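Local coordinates for 5,10-methylenetetrahydromethanopterin reductase (Methanopyrus kandleri, PDB 1EZW), which catalyses the reversible, coenzyme F420-dependent reduction of methylenetetrahydromethanopterin to methyltetrahydromethanopterin, a step of methanogenesis from carbon dioxide, at residues 223-235 with 318-330. Numbering follows the deposited sequence.
Sequences EIDVAAYTCFSID and GVTQVVVGSPIGP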
loop_
_atom_site.group_PDB
_atom_site.type_symbol
_atom_site.label_atom_id
_atom_site.label_comp_id
_atom_site.label_asym_id
_atom_site.label_seq_id
_atom_site.Cartn_x
_atom_site.Cartn_y
_atom_site.Cartn_z
ATOM N N GLU A 223 21.778 28.047 6.119
ATOM C CA GLU A 223 21.946 26.648 5.746
ATOM C C GLU A 223 21.135 25.772 6.692
ATOM O O GLU A 223 21.020 24.561 6.492
ATOM C CB GLU A 223 23.402 26.222 5.915
ATOM C CG GLU A 223 24.364 26.845 4.942
ATOM C CD GLU A 223 25.797 26.425 5.220
ATOM O OE1 GLU A 223 26.038 25.222 5.492
ATOM O OE2 GLU A 223 26.683 27.301 5.154
ATOM N N ILE A 224 20.604 26.382 7.744
ATOM C CA ILE A 224 19.888 25.639 8.753
ATOM C C ILE A 224 18.396 25.926 8.780
ATOM O O ILE A 224 17.960 27.072 8.815
ATOM C CB ILE A 224 20.522 25.924 10.130
ATOM C CG1 ILE A 224 22.021 25.570 10.039
ATOM C CG2 ILE A 224 19.827 25.109 11.234
ATOM C CD1 ILE A 224 22.820 25.968 11.208
ATOM N N ASP A 225 17.614 24.854 8.696
ATOM C CA ASP A 225 16.161 24.977 8.740
ATOM C C ASP A 225 15.758 25.010 10.213
ATOM O O ASP A 225 15.830 23.988 10.915
ATOM C CB ASP A 225 15.531 23.772 7.994
ATOM C CG ASP A 225 14.013 23.897 7.831
ATOM O OD1 ASP A 225 13.499 25.030 7.861
ATOM O OD2 ASP A 225 13.337 22.863 7.630
ATOM N N VAL A 226 15.358 26.186 10.718
ATOM C CA VAL A 226 14.936 26.306 12.107
ATOM C C VAL A 226 13.443 25.981 12.173
ATOM O O VAL A 226 12.596 26.771 11.741
ATOM C CB VAL A 226 15.192 27.750 12.646
ATOM C CG1 VAL A 226 14.753 27.865 14.082
ATOM C CG2 VAL A 226 16.691 28.038 12.583
ATOM N N ALA A 227 13.139 24.811 12.730
ATOM C CA ALA A 227 11.760 24.316 12.781
ATOM C C ALA A 227 11.125 24.458 14.127
ATOM O O ALA A 227 11.657 23.984 15.147
ATOM C CB ALA A 227 11.739 22.845 12.349
ATOM N N ALA A 228 9.980 25.137 14.162
ATOM C CA ALA A 228 9.271 25.296 15.408
ATOM C C ALA A 228 8.273 24.156 15.578
ATOM O O ALA A 228 7.354 24.043 14.778
ATOM C CB ALA A 228 8.499 26.643 15.400
ATOM N N TYR A 229 8.493 23.305 16.573
ATOM C CA TYR A 229 7.572 22.203 16.863
ATOM C C TYR A 229 6.539 22.866 17.788
ATOM O O TYR A 229 6.754 22.984 19.001
ATOM C CB TYR A 229 8.339 21.079 17.583
ATOM C CG TYR A 229 8.657 19.846 16.734
ATOM C CD1 TYR A 229 8.775 19.922 15.343
ATOM C CD2 TYR A 229 8.899 18.619 17.345
ATOM C CE1 TYR A 229 9.135 18.782 14.578
ATOM C CE2 TYR A 229 9.255 17.490 16.604
ATOM C CZ TYR A 229 9.371 17.575 15.228
ATOM O OH TYR A 229 9.766 16.455 14.517
ATOM N N THR A 230 5.412 23.284 17.211
ATOM C CA THR A 230 4.385 24.016 17.956
ATOM C C THR A 230 3.184 23.273 18.500
ATOM O O THR A 230 2.908 22.129 18.120
ATOM C CB THR A 230 3.793 25.139 17.074
ATOM O OG1 THR A 230 2.888 24.569 16.101
ATOM C CG2 THR A 230 4.910 25.892 16.320
ATOM N N CYS A 231 2.517 23.917 19.452
ATOM C CA CYS A 231 1.219 23.477 19.943
ATOM C C CYS A 231 0.398 24.371 18.999
ATOM O O CYS A 231 0.508 25.613 19.041
ATOM C CB CYS A 231 0.998 23.881 21.390
ATOM S SG CYS A 231 -0.710 23.704 21.862
ATOM N N PHE A 232 -0.433 23.778 18.142
ATOM C CA PHE A 232 -1.102 24.584 17.128
ATOM C C PHE A 232 -2.586 24.310 17.118
ATOM O O PHE A 232 -3.001 23.143 17.241
ATOM C CB PHE A 232 -0.486 24.184 15.773
ATOM C CG PHE A 232 -0.826 25.067 14.633
ATOM C CD1 PHE A 232 0.095 26.005 14.179
ATOM C CD2 PHE A 232 -2.007 24.884 13.928
ATOM C CE1 PHE A 232 -0.153 26.748 13.017
ATOM C CE2 PHE A 232 -2.270 25.624 12.767
ATOM C CZ PHE A 232 -1.353 26.544 12.312
ATOM N N SER A 233 -3.396 25.360 16.973
ATOM C CA SER A 233 -4.845 25.122 16.921
ATOM C C SER A 233 -5.529 26.163 16.060
ATOM O O SER A 233 -5.497 27.364 16.377
ATOM C CB SER A 233 -5.454 25.103 18.323
ATOM O OG SER A 233 -6.794 24.571 18.272
ATOM N N ILE A 234 -6.153 25.712 14.975
ATOM C CA ILE A 234 -6.800 26.626 14.060
ATOM C C ILE A 234 -8.236 26.203 13.760
ATOM O O ILE A 234 -8.537 25.016 13.604
ATOM C CB ILE A 234 -5.969 26.752 12.756
ATOM C CG1 ILE A 234 -6.441 27.955 11.932
ATOM C CG2 ILE A 234 -6.059 25.409 11.932
ATOM C CD1 ILE A 234 -5.655 28.186 10.652
ATOM N N ASP A 235 -9.124 27.197 13.694
ATOM C CA ASP A 235 -10.540 26.937 13.416
ATOM C C ASP A 235 -11.130 28.254 12.923
ATOM O O ASP A 235 -10.602 29.319 13.247
ATOM C CB ASP A 235 -11.224 26.490 14.714
ATOM C CG ASP A 235 -12.644 25.961 14.492
ATOM O OD1 ASP A 235 -13.575 26.768 14.248
ATOM O OD2 ASP A 235 -12.810 24.712 14.563
ATOM N N GLY A 318 13.298 34.152 13.091
ATOM C CA GLY A 318 14.217 33.174 12.531
ATOM C C GLY A 318 13.671 31.795 12.217
ATOM O O GLY A 318 14.418 30.947 11.711
ATOM N N VAL A 319 12.397 31.565 12.529
ATOM C CA VAL A 319 11.789 30.254 12.208
ATOM C C VAL A 319 11.653 30.126 10.685
ATOM O O VAL A 319 11.269 31.096 10.003
ATOM C CB VAL A 319 10.397 30.135 12.848
ATOM C CG1 VAL A 319 9.692 28.821 12.352
ATOM C CG2 VAL A 319 10.527 30.143 14.396
ATOM N N THR A 320 11.966 28.952 10.116
ATOM C CA THR A 320 11.812 28.758 8.693
ATOM C C THR A 320 10.871 27.573 8.388
ATOM O O THR A 320 10.339 27.491 7.311
ATOM C CB THR A 320 13.170 28.577 7.951
ATOM O OG1 THR A 320 13.947 27.538 8.572
ATOM C CG2 THR A 320 13.956 29.893 8.015
ATOM N N GLN A 321 10.653 26.684 9.362
ATOM C CA GLN A 321 9.693 25.571 9.162
ATOM C C GLN A 321 8.713 25.634 10.322
ATOM O O GLN A 321 9.104 25.555 11.476
ATOM C CB GLN A 321 10.354 24.155 9.152
ATOM C CG GLN A 321 9.261 23.051 9.025
ATOM C CD GLN A 321 9.780 21.612 8.974
ATOM O OE1 GLN A 321 9.014 20.659 9.286
ATOM N NE2 GLN A 321 11.037 21.428 8.551
ATOM N N VAL A 322 7.428 25.827 10.022
ATOM C CA VAL A 322 6.428 25.886 11.083
ATOM C C VAL A 322 5.816 24.480 11.187
ATOM O O VAL A 322 5.176 24.036 10.243
ATOM C CB VAL A 322 5.331 26.889 10.739
ATOM C CG1 VAL A 322 4.277 26.867 11.815
ATOM C CG2 VAL A 322 5.958 28.313 10.673
ATOM N N VAL A 323 6.035 23.792 12.302
ATOM C CA VAL A 323 5.487 22.435 12.426
ATOM C C VAL A 323 4.221 22.494 13.237
ATOM O O VAL A 323 4.230 22.809 14.414
ATOM C CB VAL A 323 6.476 21.455 13.109
ATOM C CG1 VAL A 323 5.855 20.038 13.114
ATOM C CG2 VAL A 323 7.835 21.427 12.307
ATOM N N VAL A 324 3.126 22.146 12.582
ATOM C CA VAL A 324 1.822 22.145 13.212
ATOM C C VAL A 324 1.735 20.886 14.058
ATOM O O VAL A 324 1.783 19.778 13.516
ATOM C CB VAL A 324 0.745 22.114 12.111
ATOM C CG1 VAL A 324 -0.635 21.849 12.713
ATOM C CG2 VAL A 324 0.785 23.430 11.296
ATOM N N GLY A 325 1.585 21.053 15.363
ATOM C CA GLY A 325 1.488 19.928 16.277
ATOM C C GLY A 325 0.229 19.984 17.103
ATOM O O GLY A 325 -0.546 20.959 17.020
ATOM N N SER A 326 0.045 18.942 17.913
ATOM C CA SER A 326 -1.131 18.777 18.741
ATOM C C SER A 326 -1.567 20.089 19.410
ATOM O O SER A 326 -0.735 20.772 20.015
ATOM C CB SER A 326 -0.835 17.720 19.808
ATOM O OG SER A 326 -1.990 17.465 20.592
ATOM N N PRO A 327 -2.881 20.371 19.431
ATOM C CA PRO A 327 -3.990 19.543 18.912
ATOM C C PRO A 327 -4.245 19.604 17.409
ATOM O O PRO A 327 -5.039 18.806 16.872
ATOM C CB PRO A 327 -5.185 20.084 19.698
ATOM C CG PRO A 327 -4.836 21.652 19.662
ATOM C CD PRO A 327 -3.403 21.572 20.133
ATOM N N ILE A 328 -3.605 20.568 16.743
ATOM C CA ILE A 328 -3.745 20.877 15.327
ATOM C C ILE A 328 -5.006 21.718 15.125
ATOM O O ILE A 328 -4.980 22.772 14.472
ATOM C CB ILE A 328 -3.717 19.581 14.427
ATOM C CG1 ILE A 328 -2.328 18.936 14.584
ATOM C CG2 ILE A 328 -3.939 19.961 12.938
ATOM C CD1 ILE A 328 -2.096 17.740 13.714
ATOM N N GLY A 329 -6.112 21.266 15.710
ATOM C CA GLY A 329 -7.355 22.011 15.632
ATOM C C GLY A 329 -8.435 21.131 16.229
ATOM O O GLY A 329 -8.199 19.950 16.499
ATOM N N PRO A 330 -9.616 21.690 16.498
ATOM C CA PRO A 330 -10.725 20.922 17.066
ATOM C C PRO A 330 -10.995 19.643 16.237
ATOM O O PRO A 330 -11.276 18.592 16.799
ATOM C CB PRO A 330 -11.862 21.939 17.029
ATOM C CG PRO A 330 -11.078 23.236 17.443
ATOM C CD PRO A 330 -9.973 23.118 16.378
HETATM O O HOH W 1 1.856 20.105 20.471
#
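Phe232 lays one face of its ring against Val324, whose CG2 stands 3.7 Å from the ring centroid and only 6° off the normal, a CH-pi contact; the second methyl, CG1, reaches CD2 near the rim, while Ile328 O lies in plane at the edge. With CG anti to the backbone N (chi1 -168°), the ring is carried across the valine.

At the other end Asp225 grips with both oxygens. Thr320 OG1 donates to the anti lone pair of Asp225 OD1 at 2.6 Å, and Gln321 NE2 reaches Asp225 OD2 on its syn side at 2.9 Å, somewhat out of the carboxylate plane. Tyr174 OH also binds OD2, and Trp35 NE1 holds Gln321 OE1, fixing the amide. An asparagine in place of Asp225 would probably turn an NH2 toward one of the two donors, leaving either the hydroxyl of Thr320 or the amide NH2 of Gln321 without its acceptor.

Strands 225-229 and 321-324 pair in parallel, as adjacent strands of a TIM barrel do, and illustrate how side chains add bonds to the backbone ladder at the strand ends. Val226 O accepts from both Thr320 N and Gln321 N, and Val323 O takes Thr230 N together with Thr230 OG1, the latter at 2.8 Å. Tyr229 lies alongside Val323, its CD1 edge 3.5 Å from CG2. Beyond the barrel strands, a cis peptide precedes Pro327, and Ile234 N of the short strand 232-234 bonds to Ile328 O beside a lone bridge of Ser233 with Ile328.

Strands 192-196 and 5-10 flank this pair in the barrel sheet, while helix 238-254 packs on Cys231, Ser233 and Ser326.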